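Local coordinates for protein processed glycerol phosphate lipoteichoic acid synthase 2 (Bacillus subtilis, PDB 2W8D) that binds a magnesium ion in a single-chain alpha/beta fold of the sulfatase family, which belongs to the alkaline phosphatase clan, at residues N123-T128 against I148-D153; F351-Y356 against K379-L384; D218-N223 against E264-A269; K170-F175 against I235-N240. One frame throughout, in Å; residues are numbered along the deposited sequence.

Three of the four contacts belong to the part of the chain related to sulfatases, and contact 2 pins a helix near the C-terminus to the small antiparallel sheet that precedes it. In chain order contact 1 closes first; contacts 4 and 3 then interlock, since both use helix 219-244, one through its later turns and the other through its N-terminus, with centres about 27 Å apart. Contacts 1 and 4 are nearer neighbours, about 19 Å between centres, and strand 150-152 is followed in the chain by helix 171-183. Contacts 1 and 2 lie on opposite sides of the chain's centre, with their centres about 38 Å apart. Together they illustrate how a strand pair, a helix layer, a junction of helix ends and an added sheet build one compact chain.

Contact 1. Residues N123-T128 against I148-D153; sequences NYTSAT and IDKFFD
Ser126 holds its hydroxyl between its own backbone N and carbonyl carbon (chi1 50°), while Asp149 turns its carboxylate beside its own backbone N (chi1 -60°), and a reciprocal pair of bonds results. Ser126 N reaches the anti lone pair of Asp149 OD2 at 2.9 Å, and Asp149 N returns a longer bond, 3.2 Å, to Ser126 OG. The other carboxylate oxygen forms a salt bridge with Lys120, so one acid ties strand start and neighbouring lysine together. Past this point the backbones take over. Lys150 N binds Ser126 O, Thr128 N meets Lys150 O at 2.9 Å, and Phe152 N lies 2.8 Å from Thr128 O. Ala127 pairs with Lys150 on one face of the sheet, their CB atoms 3.8 Å apart, and the Phe152 ring comes up against the same methyl. On the face of Thr128 and Phe151 the two side chains run alongside each other, methyl CG2 of Thr128 being 4.0 Å from CE1 of Phe151; the buried Thr128 OG1 has no polar partner in the model. With strand 189-194 on the far side of strand 125-130, this is the parallel pairing of a beta-alpha-beta unit, closed over helix 139-145.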
loop_
_atom_site.group_PDB
_atom_site.type_symbol
_atom_site.label_atom_id
_atom_site.label_comp_id
_atom_site.label_asym_id
_atom_site.label_seq_id
_atom_site.Cartn_x
_atom_site.Cartn_y
_atom_site.Cartn_z
ATOM N N ASN A 123 -12.728 13.629 -14.113
ATOM C CA ASN A 123 -11.798 13.775 -15.272
ATOM C C ASN A 123 -10.342 13.320 -15.070
ATOM O O ASN A 123 -9.426 13.824 -15.742
ATOM C CB ASN A 123 -11.815 15.213 -15.817
ATOM C CG ASN A 123 -13.192 15.655 -16.191
ATOM O OD1 ASN A 123 -13.881 14.983 -16.965
ATOM N ND2 ASN A 123 -13.628 16.771 -15.624
ATOM N N TYR A 124 -10.126 12.365 -14.169
ATOM C CA TYR A 124 -8.775 11.829 -13.947
ATOM C C TYR A 124 -8.399 10.818 -15.024
ATOM O O TYR A 124 -9.159 9.893 -15.333
ATOM C CB TYR A 124 -8.610 11.211 -12.530
ATOM C CG TYR A 124 -8.437 12.250 -11.400
ATOM C CD1 TYR A 124 -7.232 12.372 -10.700
ATOM C CD2 TYR A 124 -9.490 13.090 -11.029
ATOM C CE1 TYR A 124 -7.103 13.317 -9.677
ATOM C CE2 TYR A 124 -9.359 14.033 -10.017
ATOM C CZ TYR A 124 -8.169 14.156 -9.357
ATOM O OH TYR A 124 -8.071 15.084 -8.339
ATOM N N THR A 125 -7.222 10.987 -15.601
ATOM C CA THR A 125 -6.668 9.939 -16.417
ATOM C C THR A 125 -5.852 9.050 -15.467
ATOM O O THR A 125 -5.170 9.556 -14.593
ATOM C CB THR A 125 -5.820 10.520 -17.558
ATOM O OG1 THR A 125 -6.644 11.353 -18.410
ATOM C CG2 THR A 125 -5.250 9.399 -18.392
ATOM N N SER A 126 -5.957 7.738 -15.587
ATOM C CA SER A 126 -5.200 6.846 -14.719
ATOM C C SER A 126 -4.191 6.013 -15.512
ATOM O O SER A 126 -4.481 5.589 -16.648
ATOM C CB SER A 126 -6.122 5.966 -13.842
ATOM O OG SER A 126 -7.150 5.313 -14.592
ATOM N N ALA A 127 -3.007 5.814 -14.925
ATOM C CA ALA A 127 -1.941 4.996 -15.532
ATOM C C ALA A 127 -1.093 4.272 -14.477
ATOM O O ALA A 127 -0.808 4.836 -13.424
ATOM C CB ALA A 127 -1.034 5.868 -16.415
ATOM N N THR A 128 -0.667 3.036 -14.768
ATOM C CA THR A 128 0.323 2.363 -13.938
ATOM C C THR A 128 1.667 2.372 -14.641
ATOM O O THR A 128 1.706 2.244 -15.864
ATOM C CB THR A 128 -0.084 0.913 -13.688
ATOM O OG1 THR A 128 -1.332 0.899 -12.983
ATOM C CG2 THR A 128 0.995 0.171 -12.897
ATOM N N ILE A 148 -8.213 1.288 -15.144
ATOM C CA ILE A 148 -6.977 2.021 -15.338
ATOM C C ILE A 148 -6.859 2.287 -16.852
ATOM O O ILE A 148 -6.916 1.330 -17.639
ATOM C CB ILE A 148 -5.718 1.296 -14.821
ATOM C CG1 ILE A 148 -5.790 0.886 -13.331
ATOM C CG2 ILE A 148 -4.471 2.154 -15.055
ATOM C CD1 ILE A 148 -6.362 1.857 -12.395
ATOM N N ASP A 149 -6.703 3.564 -17.250
ATOM C CA ASP A 149 -6.698 3.925 -18.697
ATOM C C ASP A 149 -5.434 3.463 -19.379
ATOM O O ASP A 149 -5.474 3.108 -20.542
ATOM C CB ASP A 149 -6.815 5.454 -18.969
ATOM C CG ASP A 149 -8.082 6.053 -18.424
ATOM O OD1 ASP A 149 -9.138 5.691 -18.943
ATOM O OD2 ASP A 149 -8.034 6.849 -17.452
ATOM N N LYS A 150 -4.303 3.515 -18.674
ATOM C CA LYS A 150 -3.027 3.243 -19.328
ATOM C C LYS A 150 -2.078 2.369 -18.502
ATOM O O LYS A 150 -1.967 2.512 -17.286
ATOM C CB LYS A 150 -2.329 4.552 -19.707
ATOM C CG LYS A 150 -3.032 5.429 -20.752
ATOM C CD LYS A 150 -2.429 6.820 -20.673
ATOM C CE LYS A 150 -3.138 7.857 -21.531
ATOM N NZ LYS A 150 -2.993 7.536 -22.976
ATOM N N PHE A 151 -1.374 1.469 -19.178
ATOM C CA PHE A 151 -0.421 0.621 -18.503
ATOM C C PHE A 151 0.957 0.758 -19.144
ATOM O O PHE A 151 1.213 0.178 -20.166
ATOM C CB PHE A 151 -0.930 -0.843 -18.503
ATOM C CG PHE A 151 -0.172 -1.766 -17.567
ATOM C CD1 PHE A 151 0.983 -1.332 -16.907
ATOM C CD2 PHE A 151 -0.605 -3.071 -17.368
ATOM C CE1 PHE A 151 1.690 -2.174 -16.039
ATOM C CE2 PHE A 151 0.107 -3.941 -16.495
ATOM C CZ PHE A 151 1.255 -3.486 -15.837
ATOM N N PHE A 152 1.849 1.536 -18.531
ATOM C CA PHE A 152 3.222 1.664 -19.032
ATOM C C PHE A 152 4.086 0.538 -18.504
ATOM O O PHE A 152 4.778 0.705 -17.507
ATOM C CB PHE A 152 3.835 3.028 -18.677
ATOM C CG PHE A 152 3.167 4.189 -19.368
ATOM C CD1 PHE A 152 3.394 4.438 -20.711
ATOM C CD2 PHE A 152 2.284 5.010 -18.679
ATOM C CE1 PHE A 152 2.755 5.507 -21.386
ATOM C CE2 PHE A 152 1.644 6.076 -19.325
ATOM C CZ PHE A 152 1.869 6.314 -20.691
ATOM N N ASP A 153 4.052 -0.615 -19.161
ATOM C CA ASP A 153 4.868 -1.735 -18.702
ATOM C C ASP A 153 6.282 -1.698 -19.324
ATOM O O ASP A 153 6.703 -0.668 -19.894
ATOM C CB ASP A 153 4.169 -3.082 -18.944
ATOM C CG ASP A 153 4.114 -3.446 -20.417
ATOM O OD1 ASP A 153 4.526 -2.618 -21.278
ATOM O OD2 ASP A 153 3.652 -4.567 -20.716
#

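Contact 2. Residues F351-Y356 against K379-L384; sequences FISPKY and KSEDSL
Phe351 lays the far end of its ring against the first turn of helix 380-397, its CE2 atom 3.7 Å from Asp382 CA and its CZ atom 3.9 Å from Glu381 CB. From that turn Glu381 leaves with CG beside its own backbone N (chi1 -63°) and an extended chain beyond, which carries the carboxylate across the ring to the hydroxyl of Ser353. There Ser353 OG donates to Glu381 OE1 over a short 2.6 Å, using the syn lone pair. A water bridges the same two groups, giving one hydrogen to Glu381 OE2 at 2.6 Å and the other to Ser353 OG. Ser353 itself forms an ST motif in the turn of the hairpin between strands 351-352 and 356-359: its OG accepts from Tyr356 N at 3.0 Å in an almost straight bond. The antiparallel sheet thus offers the helix a hydroxyl that its own turn holds in place. Tyr356 adds its CD2 atom, 3.6 Å from Glu381 OE1, with ring and carboxylate planes 71° apart. The tyrosine hydroxyl receives a bond from Lys355 NZ and another from Asp378 N, just before the helix. Asp382 OD2, skirting the Phe351 ring, has its salt-bridge partner in Lys358.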
loop_
_atom_site.group_PDB
_atom_site.type_symbol
_atom_site.label_atom_id
_atom_site.label_comp_id
_atom_site.label_asym_id
_atom_site.label_seq_id
_atom_site.Cartn_x
_atom_site.Cartn_y
_atom_site.Cartn_z
ATOM N N PHE A 351 -5.025 -10.218 14.302
ATOM C CA PHE A 351 -5.245 -8.788 14.257
ATOM C C PHE A 351 -4.355 -8.044 15.198
ATOM O O PHE A 351 -3.713 -8.643 16.050
ATOM C CB PHE A 351 -6.727 -8.409 14.452
ATOM C CG PHE A 351 -7.246 -8.550 15.860
ATOM C CD1 PHE A 351 -7.097 -7.515 16.781
ATOM C CD2 PHE A 351 -8.002 -9.669 16.234
ATOM C CE1 PHE A 351 -7.630 -7.624 18.087
ATOM C CE2 PHE A 351 -8.537 -9.785 17.524
ATOM C CZ PHE A 351 -8.352 -8.766 18.445
ATOM N N ILE A 352 -4.301 -6.727 15.019
ATOM C CA ILE A 352 -3.576 -5.883 15.938
ATOM C C ILE A 352 -4.384 -4.637 16.192
ATOM O O ILE A 352 -5.065 -4.141 15.301
ATOM C CB ILE A 352 -2.167 -5.561 15.454
ATOM C CG1 ILE A 352 -1.405 -4.786 16.537
ATOM C CG2 ILE A 352 -2.189 -4.727 14.139
ATOM C CD1 ILE A 352 0.073 -4.837 16.370
ATOM N N SER A 353 -4.330 -4.159 17.430
ATOM C CA SER A 353 -4.967 -2.913 17.828
ATOM C C SER A 353 -4.132 -2.266 18.945
ATOM O O SER A 353 -3.223 -2.897 19.469
ATOM C CB SER A 353 -6.373 -3.207 18.333
ATOM O OG SER A 353 -6.322 -3.570 19.686
ATOM N N PRO A 354 -4.454 -1.015 19.328
ATOM C CA PRO A 354 -3.656 -0.420 20.400
ATOM C C PRO A 354 -3.704 -1.264 21.666
ATOM O O PRO A 354 -2.733 -1.308 22.400
ATOM C CB PRO A 354 -4.321 0.950 20.625
ATOM C CG PRO A 354 -4.952 1.277 19.304
ATOM C CD PRO A 354 -5.370 -0.037 18.710
ATOM N N LYS A 355 -4.830 -1.917 21.906
ATOM C CA LYS A 355 -4.977 -2.819 23.045
ATOM C C LYS A 355 -4.322 -4.213 22.892
ATOM O O LYS A 355 -3.562 -4.650 23.762
ATOM C CB LYS A 355 -6.467 -3.011 23.378
ATOM C CG LYS A 355 -6.716 -3.022 24.882
ATOM C CD LYS A 355 -8.043 -3.683 25.211
ATOM C CE LYS A 355 -8.446 -3.480 26.650
ATOM N NZ LYS A 355 -9.788 -4.088 26.847
ATOM N N TYR A 356 -4.633 -4.901 21.798
ATOM C CA TYR A 356 -4.312 -6.326 21.678
ATOM C C TYR A 356 -3.588 -6.666 20.407
ATOM O O TYR A 356 -3.873 -6.092 19.344
ATOM C CB TYR A 356 -5.598 -7.163 21.624
ATOM C CG TYR A 356 -6.477 -7.103 22.819
ATOM C CD1 TYR A 356 -5.985 -7.358 24.094
ATOM C CD2 TYR A 356 -7.831 -6.847 22.675
ATOM C CE1 TYR A 356 -6.834 -7.344 25.202
ATOM C CE2 TYR A 356 -8.668 -6.820 23.753
ATOM C CZ TYR A 356 -8.174 -7.073 25.010
ATOM O OH TYR A 356 -9.048 -7.028 26.073
ATOM N N LYS A 379 -13.695 -9.893 24.055
ATOM C CA LYS A 379 -13.940 -10.483 22.747
ATOM C C LYS A 379 -14.509 -9.526 21.692
ATOM O O LYS A 379 -14.606 -9.881 20.521
ATOM C CB LYS A 379 -14.928 -11.651 22.905
ATOM C CG LYS A 379 -14.353 -12.924 23.527
ATOM C CD LYS A 379 -13.404 -13.665 22.555
ATOM C CE LYS A 379 -11.952 -13.597 22.999
ATOM N NZ LYS A 379 -11.753 -14.391 24.245
ATOM N N SER A 380 -14.921 -8.336 22.098
ATOM C CA SER A 380 -15.545 -7.388 21.175
ATOM C C SER A 380 -14.655 -6.985 19.998
ATOM O O SER A 380 -15.165 -6.708 18.920
ATOM C CB SER A 380 -15.972 -6.122 21.920
ATOM O OG SER A 380 -14.828 -5.283 22.088
ATOM N N GLU A 381 -13.342 -6.957 20.181
ATOM C CA GLU A 381 -12.462 -6.604 19.077
ATOM C C GLU A 381 -12.373 -7.736 18.079
ATOM O O GLU A 381 -12.405 -7.507 16.864
ATOM C CB GLU A 381 -11.046 -6.183 19.538
ATOM C CG GLU A 381 -11.033 -4.910 20.406
ATOM C CD GLU A 381 -9.665 -4.194 20.452
ATOM O OE1 GLU A 381 -8.679 -4.710 19.881
ATOM O OE2 GLU A 381 -9.576 -3.097 21.063
ATOM N N ASP A 382 -12.231 -8.956 18.577
ATOM C CA ASP A 382 -12.168 -10.120 17.697
ATOM C C ASP A 382 -13.422 -10.203 16.796
ATOM O O ASP A 382 -13.302 -10.454 15.590
ATOM C CB ASP A 382 -11.989 -11.386 18.527
ATOM C CG ASP A 382 -11.960 -12.643 17.671
ATOM O OD1 ASP A 382 -12.955 -13.441 17.734
ATOM O OD2 ASP A 382 -10.949 -12.820 16.948
ATOM N N SER A 383 -14.606 -9.974 17.379
ATOM C CA SER A 383 -15.859 -9.945 16.602
ATOM C C SER A 383 -15.886 -8.861 15.530
ATOM O O SER A 383 -16.417 -9.092 14.463
ATOM C CB SER A 383 -17.093 -9.764 17.503
ATOM O OG SER A 383 -17.127 -10.769 18.514
ATOM N N LEU A 384 -15.353 -7.679 15.844
ATOM C CA LEU A 384 -15.295 -6.588 14.884
ATOM C C LEU A 384 -14.449 -7.021 13.684
ATOM O O LEU A 384 -14.828 -6.768 12.533
ATOM C CB LEU A 384 -14.752 -5.280 15.511
ATOM C CG LEU A 384 -15.675 -4.458 16.437
ATOM C CD1 LEU A 384 -14.917 -3.349 17.105
ATOM C CD2 LEU A 384 -16.862 -3.849 15.702
HETATM O O HOH W 1 -7.980 -1.086 20.766
#

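Contact 3. Residues D218-N223 against E264-A269; sequences DSVVDN and ENHNKA
Asp218 starts the segment by meeting two residues of 264-269 at once. Its CG lies anti to the backbone N (chi1 174°), which directs the carboxylate at the imidazole of His266: ND1 donates to Asp218 OD2 at 3.0 Å, entering by the syn lone pair, and the oxygen lies almost in the plane of the ring. The carboxylate is nevertheless turned well away from that plane, by 61°. A water gives the same OD2 a second bond of 2.7 Å and accepts from Ala269 N, so this oxygen is gripped from two partners. Lower on the side chain, Asp218 CB packs 3.5 Å from Ala269 CB. The other oxygen, OD1, faces its own helix and caps it, receiving Val221 N at 3.3 Å from above the carboxylate plane. Asp218 is therefore the N-cap of helix 219-244, and His266 stands at the N-cap position of helix 267-273, so the contact joins the beginnings of two helices through a His-carboxylate hydrogen bond. Val220 comes next, crossing the imidazole at about a right angle and placing CG1 over one face, 4.0 Å from the ring centroid, as a CH-pi contact. Asn265 CB lies over the opposite face, toward the rim, and the ring is thus held between two aliphatic groups; Phe200 touches both Val220 and His266. Val221 then slides past the histidine in the opposite direction, its CG2 branch 3.7 Å from His266 CB and 3.9 Å from Ala269 CB. Asp222, one place further, turns its OD1 back to Phe216 N.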
loop_
_atom_site.group_PDB
_atom_site.type_symbol
_atom_site.label_atom_id
_atom_site.label_comp_id
_atom_site.label_asym_id
_atom_site.label_seq_id
_atom_site.Cartn_x
_atom_site.Cartn_y
_atom_site.Cartn_z
ATOM N N ASP A 218 23.546 -13.667 8.112
ATOM C CA ASP A 218 22.530 -14.120 7.186
ATOM C C ASP A 218 22.489 -13.123 6.037
ATOM O O ASP A 218 22.193 -11.944 6.227
ATOM C CB ASP A 218 21.190 -14.214 7.913
ATOM C CG ASP A 218 20.020 -14.549 6.998
ATOM O OD1 ASP A 218 19.999 -14.138 5.810
ATOM O OD2 ASP A 218 19.082 -15.205 7.511
ATOM N N SER A 219 22.802 -13.621 4.846
ATOM C CA SER A 219 23.086 -12.786 3.714
ATOM C C SER A 219 21.828 -12.213 3.110
ATOM O O SER A 219 21.873 -11.155 2.489
ATOM C CB SER A 219 23.892 -13.570 2.679
ATOM O OG SER A 219 23.086 -14.495 1.982
ATOM N N VAL A 220 20.691 -12.884 3.279
ATOM C CA VAL A 220 19.424 -12.271 2.884
ATOM C C VAL A 220 19.166 -10.957 3.660
ATOM O O VAL A 220 18.861 -9.908 3.065
ATOM C CB VAL A 220 18.244 -13.273 3.019
ATOM C CG1 VAL A 220 16.889 -12.577 2.887
ATOM C CG2 VAL A 220 18.365 -14.353 1.941
ATOM N N VAL A 221 19.306 -11.036 4.976
ATOM C CA VAL A 221 19.132 -9.904 5.883
ATOM C C VAL A 221 20.258 -8.879 5.717
ATOM O O VAL A 221 19.993 -7.699 5.723
ATOM C CB VAL A 221 19.103 -10.364 7.362
ATOM C CG1 VAL A 221 19.279 -9.160 8.329
ATOM C CG2 VAL A 221 17.835 -11.191 7.660
ATOM N N ASP A 222 21.495 -9.340 5.604
ATOM C CA ASP A 222 22.640 -8.464 5.318
ATOM C C ASP A 222 22.441 -7.590 4.086
ATOM O O ASP A 222 22.793 -6.418 4.124
ATOM C CB ASP A 222 23.955 -9.248 5.160
ATOM C CG ASP A 222 24.446 -9.852 6.477
ATOM O OD1 ASP A 222 23.860 -9.567 7.546
ATOM O OD2 ASP A 222 25.433 -10.624 6.445
ATOM N N ASN A 223 21.856 -8.152 3.022
ATOM C CA ASN A 223 21.746 -7.462 1.724
ATOM C C ASN A 223 20.482 -6.624 1.626
ATOM O O ASN A 223 20.357 -5.738 0.765
ATOM C CB ASN A 223 21.789 -8.466 0.573
ATOM C CG ASN A 223 23.159 -9.094 0.405
ATOM O OD1 ASN A 223 24.162 -8.605 0.926
ATOM N ND2 ASN A 223 23.204 -10.195 -0.310
ATOM N N GLU A 264 9.900 -15.143 8.748
ATOM C CA GLU A 264 10.328 -15.870 9.958
ATOM C C GLU A 264 11.451 -16.893 9.757
ATOM O O GLU A 264 12.058 -17.317 10.724
ATOM C CB GLU A 264 9.111 -16.471 10.662
ATOM C CG GLU A 264 8.145 -15.381 11.226
ATOM C CD GLU A 264 7.259 -15.904 12.370
ATOM O OE1 GLU A 264 6.026 -16.070 12.144
ATOM O OE2 GLU A 264 7.797 -16.151 13.499
ATOM N N ASN A 265 11.777 -17.234 8.504
ATOM C CA ASN A 265 12.963 -18.055 8.192
ATOM C C ASN A 265 14.293 -17.384 8.595
ATOM O O ASN A 265 15.342 -18.063 8.705
ATOM C CB ASN A 265 13.037 -18.417 6.690
ATOM C CG ASN A 265 11.825 -19.220 6.187
ATOM O OD1 ASN A 265 11.413 -19.054 5.042
ATOM N ND2 ASN A 265 11.276 -20.089 7.019
ATOM N N HIS A 266 14.240 -16.075 8.818
ATOM C CA HIS A 266 15.418 -15.270 9.173
ATOM C C HIS A 266 15.334 -14.695 10.584
ATOM O O HIS A 266 15.957 -13.681 10.885
ATOM C CB HIS A 266 15.574 -14.120 8.161
ATOM C CG HIS A 266 15.456 -14.583 6.748
ATOM N ND1 HIS A 266 16.465 -15.277 6.109
ATOM C CD2 HIS A 266 14.411 -14.566 5.893
ATOM C CE1 HIS A 266 16.063 -15.601 4.891
ATOM N NE2 HIS A 266 14.819 -15.190 4.742
ATOM N N ASN A 267 14.563 -15.335 11.447
ATOM C CA ASN A 267 14.404 -14.881 12.823
ATOM C C ASN A 267 15.714 -14.797 13.578
ATOM O O ASN A 267 15.882 -13.906 14.396
ATOM C CB ASN A 267 13.452 -15.809 13.598
ATOM C CG ASN A 267 11.979 -15.401 13.468
ATOM O OD1 ASN A 267 11.644 -14.381 12.883
ATOM N ND2 ASN A 267 11.100 -16.216 14.019
ATOM N N LYS A 268 16.631 -15.728 13.344
ATOM C CA LYS A 268 17.900 -15.701 14.059
ATOM C C LYS A 268 18.631 -14.391 13.784
ATOM O O LYS A 268 19.098 -13.768 14.701
ATOM C CB LYS A 268 18.793 -16.885 13.704
ATOM C CG LYS A 268 20.019 -16.986 14.620
ATOM C CD LYS A 268 21.098 -17.911 14.072
ATOM C CE LYS A 268 21.495 -18.863 15.173
ATOM N NZ LYS A 268 22.942 -19.261 15.150
ATOM N N ALA A 269 18.676 -13.951 12.526
ATOM C CA ALA A 269 19.394 -12.720 12.197
ATOM C C ALA A 269 18.593 -11.468 12.594
ATOM O O ALA A 269 19.173 -10.459 13.034
ATOM C CB ALA A 269 19.775 -12.684 10.707
HETATM O O HOH W 2 18.858 -15.984 10.055
#

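Contact 4. Residues K170-F175 against I235-N240; sequences KDKPFF and IEQFFN
Helices 171-175 and 235-240 run nearly parallel, their axes 9.5 Å apart and inclined by 15°, and they come closest where Phe175 faces Phe238, CA to CA 6.0 Å. The two rings form an offset stack, with centroids 4.5 Å apart and planes 25° from parallel. Phe175 CD1 sits over the Phe238 ring, 3.5 Å from CD1 of that residue, while Phe238 CB lies over the Phe175 face as a CH-pi contact. On the opposite face of Phe175 rests the ring of Phe174, and Ile235 CD1 touches the far end of Phe175, 3.9 Å from CE2. Beside the stack, Gln237 bends at chi2 (-140°) to bring its amide to the first helix. NE2 makes a weak, long bond of 3.4 Å to Lys172 O and at the same time lies 3.4 Å from Phe175 CB. The ammonium end of Lys172 leaves the contact to bond Gln233. Ile235 and Phe238 both touch Val37 of strand 33-39, Ile235 also Leu39 and Phe238 also Ile35, so the rings fill the gap between two neighbouring helices and the sheet beneath, as in the helix layer of the alpha/beta/alpha sandwich of the alkaline phosphatase clan.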
loop_
_atom_site.group_PDB
_atom_site.type_symbol
_atom_site.label_atom_id
_atom_site.label_comp_id
_atom_site.label_asym_id
_atom_site.label_seq_id
_atom_site.Cartn_x
_atom_site.Cartn_y
_atom_site.Cartn_z
ATOM N N LYS A 170 15.618 -1.861 -13.008
ATOM C CA LYS A 170 16.052 -1.260 -11.755
ATOM C C LYS A 170 15.320 0.071 -11.516
ATOM O O LYS A 170 15.056 0.807 -12.463
ATOM C CB LYS A 170 17.555 -1.024 -11.812
ATOM C CG LYS A 170 18.376 -2.297 -11.793
ATOM C CD LYS A 170 19.837 -1.983 -12.020
ATOM C CE LYS A 170 20.711 -3.217 -11.942
ATOM N NZ LYS A 170 22.032 -2.894 -12.572
ATOM N N ASP A 171 15.016 0.385 -10.261
ATOM C CA ASP A 171 14.302 1.601 -9.889
ATOM C C ASP A 171 14.900 2.944 -10.403
ATOM O O ASP A 171 14.157 3.760 -10.907
ATOM C CB ASP A 171 14.092 1.641 -8.375
ATOM C CG ASP A 171 13.261 0.468 -7.858
ATOM O OD1 ASP A 171 12.649 -0.277 -8.676
ATOM O OD2 ASP A 171 13.220 0.276 -6.616
ATOM N N LYS A 172 16.208 3.176 -10.277
ATOM C CA LYS A 172 16.816 4.436 -10.763
ATOM C C LYS A 172 16.526 4.775 -12.229
ATOM O O LYS A 172 15.964 5.829 -12.475
ATOM C CB LYS A 172 18.314 4.564 -10.445
ATOM C CG LYS A 172 18.606 4.919 -8.971
ATOM C CD LYS A 172 20.085 5.129 -8.734
ATOM C CE LYS A 172 20.418 5.153 -7.259
ATOM N NZ LYS A 172 21.910 5.011 -7.038
ATOM N N PRO A 173 16.852 3.878 -13.190
ATOM C CA PRO A 173 16.445 4.167 -14.586
ATOM C C PRO A 173 14.935 4.049 -14.840
ATOM O O PRO A 173 14.407 4.717 -15.722
ATOM C CB PRO A 173 17.213 3.134 -15.417
ATOM C CG PRO A 173 17.574 2.059 -14.446
ATOM C CD PRO A 173 17.738 2.707 -13.110
ATOM N N PHE A 174 14.241 3.211 -14.072
ATOM C CA PHE A 174 12.794 3.117 -14.213
ATOM C C PHE A 174 12.173 4.482 -13.906
ATOM O O PHE A 174 11.369 4.973 -14.678
ATOM C CB PHE A 174 12.222 1.997 -13.333
ATOM C CG PHE A 174 10.785 2.172 -12.990
ATOM C CD1 PHE A 174 9.800 1.931 -13.924
ATOM C CD2 PHE A 174 10.416 2.590 -11.719
ATOM C CE1 PHE A 174 8.460 2.092 -13.599
ATOM C CE2 PHE A 174 9.078 2.760 -11.389
ATOM C CZ PHE A 174 8.103 2.507 -12.333
ATOM N N PHE A 175 12.577 5.116 -12.810
ATOM C CA PHE A 175 12.081 6.463 -12.502
ATOM C C PHE A 175 12.489 7.575 -13.483
ATOM O O PHE A 175 11.681 8.464 -13.752
ATOM C CB PHE A 175 12.408 6.870 -11.074
ATOM C CG PHE A 175 11.522 6.246 -10.048
ATOM C CD1 PHE A 175 10.148 6.429 -10.093
ATOM C CD2 PHE A 175 12.072 5.481 -8.997
ATOM C CE1 PHE A 175 9.334 5.862 -9.119
ATOM C CE2 PHE A 175 11.284 4.938 -8.038
ATOM C CZ PHE A 175 9.904 5.096 -8.092
ATOM N N ILE A 235 13.849 7.109 -4.684
ATOM C CA ILE A 235 12.706 7.942 -4.309
ATOM C C ILE A 235 13.150 9.407 -4.284
ATOM O O ILE A 235 12.444 10.284 -4.801
ATOM C CB ILE A 235 12.100 7.554 -2.932
ATOM C CG1 ILE A 235 11.566 6.116 -2.957
ATOM C CG2 ILE A 235 11.029 8.591 -2.491
ATOM C CD1 ILE A 235 10.804 5.775 -4.242
ATOM N N GLU A 236 14.317 9.644 -3.690
ATOM C CA GLU A 236 14.971 10.970 -3.718
ATOM C C GLU A 236 15.062 11.534 -5.136
ATOM O O GLU A 236 14.609 12.656 -5.391
ATOM C CB GLU A 236 16.374 10.927 -3.063
ATOM C CG GLU A 236 17.187 12.242 -3.242
ATOM C CD GLU A 236 18.567 12.230 -2.585
ATOM O OE1 GLU A 236 19.154 11.154 -2.360
ATOM O OE2 GLU A 236 19.094 13.332 -2.316
ATOM N N GLN A 237 15.614 10.757 -6.069
ATOM C CA GLN A 237 15.706 11.226 -7.468
ATOM C C GLN A 237 14.302 11.518 -8.021
ATOM O O GLN A 237 14.054 12.598 -8.529
ATOM C CB GLN A 237 16.482 10.231 -8.342
ATOM C CG GLN A 237 16.309 10.400 -9.850
ATOM C CD GLN A 237 16.194 9.062 -10.580
ATOM O OE1 GLN A 237 17.040 8.190 -10.404
ATOM N NE2 GLN A 237 15.133 8.896 -11.407
ATOM N N PHE A 238 13.376 10.584 -7.887
ATOM C CA PHE A 238 11.976 10.803 -8.298
ATOM C C PHE A 238 11.385 12.121 -7.767
ATOM O O PHE A 238 10.790 12.900 -8.532
ATOM C CB PHE A 238 11.122 9.614 -7.867
ATOM C CG PHE A 238 9.722 9.616 -8.404
ATOM C CD1 PHE A 238 9.458 9.848 -9.772
ATOM C CD2 PHE A 238 8.658 9.288 -7.564
ATOM C CE1 PHE A 238 8.134 9.792 -10.283
ATOM C CE2 PHE A 238 7.314 9.213 -8.068
ATOM C CZ PHE A 238 7.058 9.467 -9.441
ATOM N N PHE A 239 11.547 12.369 -6.469
ATOM C CA PHE A 239 11.127 13.633 -5.855
ATOM C C PHE A 239 11.837 14.846 -6.447
ATOM O O PHE A 239 11.185 15.840 -6.740
ATOM C CB PHE A 239 11.355 13.605 -4.336
ATOM C CG PHE A 239 10.181 13.096 -3.537
ATOM C CD1 PHE A 239 9.592 11.888 -3.828
ATOM C CD2 PHE A 239 9.683 13.837 -2.487
ATOM C CE1 PHE A 239 8.529 11.426 -3.073
ATOM C CE2 PHE A 239 8.614 13.369 -1.737
ATOM C CZ PHE A 239 8.058 12.187 -2.007
ATOM N N ASN A 240 13.159 14.794 -6.623
ATOM C CA ASN A 240 13.868 15.921 -7.259
ATOM C C ASN A 240 13.256 16.228 -8.619
ATOM O O ASN A 240 12.943 17.368 -8.914
ATOM C CB ASN A 240 15.370 15.656 -7.426
ATOM C CG ASN A 240 16.124 15.630 -6.105
ATOM O OD1 ASN A 240 15.832 16.385 -5.163
ATOM N ND2 ASN A 240 17.120 14.758 -6.032
#